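Local atomic coordinates of amidohydrolase 3 domain-containing protein (Pyrococcus horikoshii, PDB entry 3IGH), a protein that probably hydrolyses carbon-nitrogen bonds other than peptide bonds, as a metal-dependent member of the amidohydrolase family. Residues P279-P284 and E377-W382; D346-V351 and V383-D388. All coordinates share one frame; numbering follows the deposited sequence.

Contact 1 of 2, residues P279-P284 and E377-W382; sequences PYSDDP and EERVKW. With SO4 (sulfate ion), chain L; SO4 (sulfate ion), chain G.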
loop_
_atom_site.group_PDB
_atom_site.type_symbol
_atom_site.label_atom_id
_atom_site.label_comp_id
_atom_site.label_asym_id
_atom_site.label_seq_id
_atom_site.Cartn_x
_atom_site.Cartn_y
_atom_site.Cartn_z
ATOM N N PRO A 279 39.262 -20.292 12.500
ATOM C CA PRO A 279 38.398 -21.398 12.938
ATOM C C PRO A 279 37.787 -21.244 14.339
ATOM O O PRO A 279 38.270 -20.442 15.142
ATOM C CB PRO A 279 39.327 -22.616 12.874
ATOM C CG PRO A 279 40.337 -22.244 11.823
ATOM C CD PRO A 279 40.590 -20.785 12.080
ATOM N N TYR A 280 36.706 -21.981 14.588
ATOM C CA TYR A 280 36.046 -22.009 15.898
ATOM C C TYR A 280 37.006 -22.508 16.968
ATOM O O TYR A 280 37.831 -23.388 16.709
ATOM C CB TYR A 280 34.801 -22.896 15.850
ATOM C CG TYR A 280 33.591 -22.171 15.302
ATOM C CD1 TYR A 280 33.405 -22.017 13.925
ATOM C CD2 TYR A 280 32.646 -21.615 16.162
ATOM C CE1 TYR A 280 32.294 -21.338 13.417
ATOM C CE2 TYR A 280 31.528 -20.933 15.668
ATOM C CZ TYR A 280 31.370 -20.797 14.294
ATOM O OH TYR A 280 30.283 -20.128 13.803
ATOM N N SER A 281 36.913 -21.926 18.157
ATOM C CA SER A 281 37.808 -22.294 19.252
ATOM C C SER A 281 37.538 -23.692 19.803
ATOM O O SER A 281 38.458 -24.354 20.278
ATOM C CB SER A 281 37.761 -21.241 20.349
ATOM O OG SER A 281 38.205 -20.003 19.832
ATOM N N ASP A 282 36.294 -24.151 19.709
ATOM C CA ASP A 282 35.938 -25.502 20.166
ATOM C C ASP A 282 35.701 -26.490 19.023
ATOM O O ASP A 282 35.235 -27.611 19.249
ATOM C CB ASP A 282 34.728 -25.462 21.113
ATOM C CG ASP A 282 33.473 -24.867 20.465
ATOM O OD1 ASP A 282 33.540 -24.348 19.324
ATOM O OD2 ASP A 282 32.405 -24.918 21.112
ATOM N N ASP A 283 35.994 -26.054 17.796
ATOM C CA ASP A 283 36.005 -26.932 16.621
ATOM C C ASP A 283 36.955 -26.330 15.590
ATOM O O ASP A 283 36.529 -25.564 14.711
ATOM C CB ASP A 283 34.594 -27.111 16.038
ATOM C CG ASP A 283 34.505 -28.230 15.003
ATOM O OD1 ASP A 283 35.546 -28.752 14.545
ATOM O OD2 ASP A 283 33.365 -28.588 14.638
ATOM N N PRO A 284 38.253 -26.676 15.689
ATOM C CA PRO A 284 39.271 -26.106 14.806
ATOM C C PRO A 284 39.160 -26.572 13.346
ATOM O O PRO A 284 39.870 -26.049 12.496
ATOM C CB PRO A 284 40.595 -26.593 15.429
ATOM C CG PRO A 284 40.230 -27.079 16.810
ATOM C CD PRO A 284 38.848 -27.615 16.658
ATOM N N GLU A 377 38.719 -16.659 24.231
ATOM C CA GLU A 377 38.980 -15.421 24.921
ATOM C C GLU A 377 39.536 -14.308 24.107
ATOM O O GLU A 377 39.320 -13.171 24.365
ATOM C CB GLU A 377 39.881 -15.622 26.118
ATOM C CG GLU A 377 39.396 -14.911 27.330
ATOM C CD GLU A 377 38.701 -15.848 28.264
ATOM O OE1 GLU A 377 38.270 -16.910 27.801
ATOM O OE2 GLU A 377 38.620 -15.560 29.467
ATOM N N GLU A 378 40.295 -14.678 23.111
ATOM C CA GLU A 378 40.901 -13.692 22.217
ATOM C C GLU A 378 39.901 -12.937 21.336
ATOM O O GLU A 378 40.228 -11.875 20.808
ATOM C CB GLU A 378 42.002 -14.332 21.362
ATOM C CG GLU A 378 43.214 -14.834 22.163
ATOM C CD GLU A 378 43.733 -13.812 23.173
ATOM O OE1 GLU A 378 44.296 -12.778 22.747
ATOM O OE2 GLU A 378 43.578 -14.049 24.391
ATOM N N ARG A 379 38.688 -13.475 21.196
ATOM C CA ARG A 379 37.633 -12.830 20.401
ATOM C C ARG A 379 36.457 -12.343 21.247
ATOM O O ARG A 379 35.498 -11.792 20.714
ATOM C CB ARG A 379 37.138 -13.772 19.303
ATOM C CG ARG A 379 38.190 -14.070 18.250
ATOM C CD ARG A 379 37.654 -14.993 17.188
ATOM N NE ARG A 379 37.615 -16.384 17.632
ATOM C CZ ARG A 379 37.538 -17.420 16.811
ATOM N NH1 ARG A 379 37.498 -17.233 15.492
ATOM N NH2 ARG A 379 37.515 -18.644 17.304
ATOM N N VAL A 380 36.547 -12.543 22.562
ATOM C CA VAL A 380 35.534 -12.088 23.518
ATOM C C VAL A 380 35.162 -10.598 23.403
ATOM O O VAL A 380 33.989 -10.246 23.498
ATOM C CB VAL A 380 35.953 -12.480 24.958
ATOM C CG1 VAL A 380 35.510 -11.465 26.001
ATOM C CG2 VAL A 380 35.426 -13.847 25.273
ATOM N N LYS A 381 36.151 -9.739 23.152
ATOM C CA LYS A 381 35.914 -8.294 23.028
ATOM C C LYS A 381 35.057 -7.913 21.812
ATOM O O LYS A 381 34.500 -6.814 21.761
ATOM C CB LYS A 381 37.240 -7.524 23.001
ATOM C CG LYS A 381 38.177 -7.893 21.853
ATOM C CD LYS A 381 39.412 -6.995 21.837
ATOM C CE LYS A 381 40.608 -7.684 21.184
ATOM N NZ LYS A 381 40.583 -7.626 19.695
ATOM N N TRP A 382 34.937 -8.836 20.858
ATOM C CA TRP A 382 34.134 -8.623 19.657
ATOM C C TRP A 382 32.662 -8.960 19.867
ATOM O O TRP A 382 31.828 -8.637 19.019
ATOM C CB TRP A 382 34.621 -9.496 18.506
ATOM C CG TRP A 382 36.058 -9.356 18.083
ATOM C CD1 TRP A 382 36.962 -8.403 18.470
ATOM C CD2 TRP A 382 36.735 -10.191 17.142
ATOM N NE1 TRP A 382 38.169 -8.617 17.846
ATOM C CE2 TRP A 382 38.057 -9.707 17.024
ATOM C CE3 TRP A 382 36.353 -11.316 16.392
ATOM C CZ2 TRP A 382 39.000 -10.305 16.184
ATOM C CZ3 TRP A 382 37.287 -11.901 15.551
ATOM C CH2 TRP A 382 38.596 -11.400 15.463
HETATM S S SO4 L . 41.565 -18.489 23.241
HETATM O O1 SO4 L . 40.657 -18.962 24.284
HETATM O O2 SO4 L . 41.773 -19.552 22.261
HETATM O O3 SO4 L . 40.991 -17.336 22.565
HETATM O O4 SO4 L . 42.838 -18.101 23.838
HETATM S S SO4 G . 40.936 -6.424 16.307
HETATM O O1 SO4 G . 39.732 -6.480 17.126
HETATM O O2 SO4 G . 41.229 -7.754 15.780
HETATM O O3 SO4 G . 40.737 -5.520 15.172
HETATM O O4 SO4 G . 42.043 -5.957 17.137
#

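Contact 2 of 2, residues D346-V351 and V383-D388; sequences DQLERV and VYRFKD. With SO4 (sulfate ion), chain G.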
loop_
_atom_site.group_PDB
_atom_site.type_symbol
_atom_site.label_atom_id
_atom_site.label_comp_id
_atom_site.label_asym_id
_atom_site.label_seq_id
_atom_site.Cartn_x
_atom_site.Cartn_y
_atom_site.Cartn_z
ATOM N N ASP A 346 38.641 -3.246 13.857
ATOM C CA ASP A 346 38.807 -2.657 12.519
ATOM C C ASP A 346 37.484 -2.462 11.761
ATOM O O ASP A 346 37.367 -1.576 10.907
ATOM C CB ASP A 346 39.804 -3.473 11.684
ATOM C CG ASP A 346 39.406 -4.938 11.544
ATOM O OD1 ASP A 346 38.544 -5.254 10.694
ATOM O OD2 ASP A 346 39.982 -5.779 12.262
ATOM N N GLN A 347 36.492 -3.284 12.088
ATOM C CA GLN A 347 35.187 -3.220 11.436
ATOM C C GLN A 347 34.310 -2.079 11.956
ATOM O O GLN A 347 33.355 -1.680 11.287
ATOM C CB GLN A 347 34.460 -4.554 11.584
ATOM C CG GLN A 347 35.037 -5.657 10.721
ATOM C CD GLN A 347 34.381 -6.981 10.970
ATOM O OE1 GLN A 347 34.159 -7.368 12.115
ATOM N NE2 GLN A 347 34.066 -7.697 9.900
ATOM N N LEU A 348 34.639 -1.568 13.144
ATOM C CA LEU A 348 33.912 -0.456 13.754
ATOM C C LEU A 348 33.969 0.804 12.895
ATOM O O LEU A 348 32.954 1.465 12.702
ATOM C CB LEU A 348 34.442 -0.159 15.160
ATOM C CG LEU A 348 34.129 -1.149 16.287
ATOM C CD1 LEU A 348 34.956 -0.830 17.522
ATOM C CD2 LEU A 348 32.638 -1.147 16.634
ATOM N N GLU A 349 35.150 1.119 12.366
ATOM C CA GLU A 349 35.312 2.296 11.514
ATOM C C GLU A 349 34.639 2.102 10.152
ATOM O O GLU A 349 34.116 3.054 9.568
ATOM C CB GLU A 349 36.800 2.640 11.344
ATOM C CG GLU A 349 37.086 4.058 10.813
ATOM C CD GLU A 349 36.667 5.175 11.776
ATOM O OE1 GLU A 349 36.358 6.285 11.292
ATOM O OE2 GLU A 349 36.646 4.954 13.009
ATOM N N ARG A 350 34.642 0.867 9.654
ATOM C CA ARG A 350 33.979 0.571 8.385
ATOM C C ARG A 350 32.458 0.698 8.515
ATOM O O ARG A 350 31.807 1.289 7.648
ATOM C CB ARG A 350 34.375 -0.804 7.858
ATOM C CG ARG A 350 33.990 -0.988 6.410
ATOM C CD ARG A 350 34.556 -2.241 5.813
ATOM N NE ARG A 350 34.130 -2.341 4.423
ATOM C CZ ARG A 350 33.964 -3.480 3.764
ATOM N NH1 ARG A 350 33.580 -3.451 2.492
ATOM N NH2 ARG A 350 34.184 -4.645 4.368
ATOM N N VAL A 351 31.913 0.182 9.618
ATOM C CA VAL A 351 30.493 0.375 9.968
ATOM C C VAL A 351 30.143 1.871 9.992
ATOM O O VAL A 351 29.153 2.300 9.385
ATOM C CB VAL A 351 30.136 -0.323 11.323
ATOM C CG1 VAL A 351 28.829 0.209 11.908
ATOM C CG2 VAL A 351 30.057 -1.848 11.137
ATOM N N VAL A 383 32.349 -9.607 20.988
ATOM C CA VAL A 383 31.033 -10.218 21.211
ATOM C C VAL A 383 29.995 -9.217 21.725
ATOM O O VAL A 383 30.196 -8.599 22.777
ATOM C CB VAL A 383 31.135 -11.426 22.197
ATOM C CG1 VAL A 383 29.764 -11.984 22.525
ATOM C CG2 VAL A 383 32.001 -12.523 21.616
ATOM N N TYR A 384 28.887 -9.078 20.985
ATOM C CA TYR A 384 27.734 -8.245 21.379
ATOM C C TYR A 384 28.159 -6.914 21.989
ATOM O O TYR A 384 27.747 -6.552 23.106
ATOM C CB TYR A 384 26.813 -9.013 22.336
ATOM C CG TYR A 384 26.216 -10.275 21.735
ATOM C CD1 TYR A 384 25.561 -10.255 20.494
ATOM C CD2 TYR A 384 26.278 -11.482 22.420
ATOM C CE1 TYR A 384 25.018 -11.431 19.956
ATOM C CE2 TYR A 384 25.750 -12.636 21.893
ATOM C CZ TYR A 384 25.126 -12.612 20.665
ATOM O OH TYR A 384 24.603 -13.781 20.167
ATOM N N ARG A 385 29.009 -6.201 21.262
ATOM C CA ARG A 385 29.678 -5.016 21.811
ATOM C C ARG A 385 28.833 -3.759 21.645
ATOM O O ARG A 385 29.211 -2.813 20.945
ATOM C CB ARG A 385 31.114 -4.873 21.259
ATOM C CG ARG A 385 31.252 -4.803 19.736
ATOM C CD ARG A 385 32.692 -5.004 19.270
ATOM N NE ARG A 385 33.656 -4.096 19.890
ATOM C CZ ARG A 385 34.947 -4.015 19.556
ATOM N NH1 ARG A 385 35.450 -4.784 18.597
ATOM N NH2 ARG A 385 35.740 -3.161 20.185
ATOM N N PHE A 386 27.700 -3.741 22.346
ATOM C CA PHE A 386 26.635 -2.764 22.079
ATOM C C PHE A 386 27.022 -1.314 22.350
ATOM O O PHE A 386 26.602 -0.421 21.619
ATOM C CB PHE A 386 25.361 -3.109 22.853
ATOM C CG PHE A 386 24.837 -4.495 22.592
ATOM C CD1 PHE A 386 24.276 -5.233 23.632
ATOM C CD2 PHE A 386 24.901 -5.068 21.320
ATOM C CE1 PHE A 386 23.783 -6.509 23.411
ATOM C CE2 PHE A 386 24.418 -6.358 21.100
ATOM C CZ PHE A 386 23.846 -7.072 22.144
ATOM N N LYS A 387 27.809 -1.091 23.402
ATOM C CA LYS A 387 28.294 0.244 23.720
ATOM C C LYS A 387 29.201 0.783 22.611
ATOM O O LYS A 387 29.009 1.910 22.164
ATOM C CB LYS A 387 28.987 0.285 25.090
ATOM C CG LYS A 387 29.262 1.717 25.575
ATOM C CD LYS A 387 29.851 1.762 26.979
ATOM C CE LYS A 387 29.781 3.175 27.557
ATOM N NZ LYS A 387 30.327 3.251 28.943
ATOM N N ASP A 388 30.148 -0.039 22.151
ATOM C CA ASP A 388 30.990 0.307 20.996
ATOM C C ASP A 388 30.189 0.573 19.715
ATOM O O ASP A 388 30.479 1.521 18.990
ATOM C CB ASP A 388 32.026 -0.790 20.718
ATOM C CG ASP A 388 33.002 -0.978 21.864
ATOM O OD1 ASP A 388 33.193 -0.020 22.642
ATOM O OD2 ASP A 388 33.571 -2.087 21.987
HETATM S S SO4 G . 40.936 -6.424 16.307
HETATM O O1 SO4 G . 39.732 -6.480 17.126
HETATM O O2 SO4 G . 41.229 -7.754 15.780
HETATM O O3 SO4 G . 40.737 -5.520 15.172
HETATM O O4 SO4 G . 42.043 -5.957 17.137
#

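Contact 1 of 2, residues P279-P284 and E377-W382
Ser281 and Arg379 meet between two backbones that stay well apart, the nearest CA atoms, those of Ser281 and Glu377, being 9.0 Å from each other. The gap is crossed by one long side chain. Arg379 runs out with CG anti to its carbonyl carbon (chi1 -66°) and stays extended until it bends at chi3, which brings the edge of the guanidinium to the 279-284 backbone. There Arg379 NH2 divides its bonds, giving one of 2.9 Å to Pro279 O, tilted out of the guanidinium plane, and another of 3.0 Å to Ser281 OG, which lies in that plane. Arg379 NH1 adds a weak bond to Pro279 O. In this TIM-barrel amidohydrolase, the first segment belongs to the long loop after strand 256-264, and the second to the loop leading from helix 371-375 to helix 386-392. Arg379 NE donates to Val375 O, just before its own segment, and NH1 to Lys278 O, next to Pro279, so all three nitrogens are engaged and the flat group has little freedom to rotate. Nearer the backbone, Arg379 CG sits 3.6 Å above one face of the Trp382 ring, towards its rim. At the Glu378 end of the segment, the backbone N of Glu378 holds a sulfate, probably from the crystallisation liquor, lying 2.8 Å from its O3.

Contact 2 of 2, residues D346-V351 and V383-D388
Leu348 of helix 345-354 reaches across to Arg385 and Asp388 at the start of helix 386-392, packing together two helices of the TIM-barrel amidohydrolase fold. The close part of the contact is built on one leucine. Its CD1 lies over a face of the Arg385 guanidinium, offset toward the rim, 3.6 Å from NH2, while CD2 of Leu348 rests 4.1 Å from Asp388 CB. Leu389 and Val392, further along helix 386-392, also touch Leu348 and extend the apolar patch. Arg385, at the N-cap position of that helix and the centre of an inverse gamma turn, carries its CG between the backbone N and the carbonyl carbon (chi1 57°), and a bend at chi3 then lays the guanidinium against the leucine. Arg385 NE forms a salt bridge of 2.9 Å with Asp388 OD2. Beyond the segments, NH1 forms a salt bridge with Asp345 OD2 and a hydrogen bond with Val343 O, so NH1 has two partners while Leu348 covers a face. A leucine in place of Arg385 would probably leave the carboxylates of Asp345 and Asp388 without this cationic partner and deprive Leu348 CD1 of the flat surface it rests on. The looser side lies at exposed Asp346, whose side chain starts away from the other segment; its backbone N makes a weak bond of 3.4 Å to sulfate O3, and its OD1 pairs with Arg344. Within 383-388, Asp388 OD2 takes two bonds from Arg385, NE arriving at its anti lone pair and NH2 from above the carboxylate plane.

Overall arrangement
Contacts 1 and 2 lie on the same side of the chain's centre, their own centres about 17 Å apart. Along the sequence their segments alternate: 279-284, 346-351, 377-382, 383-388. The last two are consecutive, so one connection, running from the end of helix 371-375 into helix 386-392, is tied first to the long loop after strand 256-264 and then to helix 345-354. Nothing else joins the two contacts directly, but a second sulfate, distinct from the one at Glu378, touches both, bonded by Trp382 NE1 from contact 1, weakly by the backbone N of Asp346 from contact 2, and also by Asp345 N. Parts of the TIM-barrel chain far apart in sequence are thus brought together.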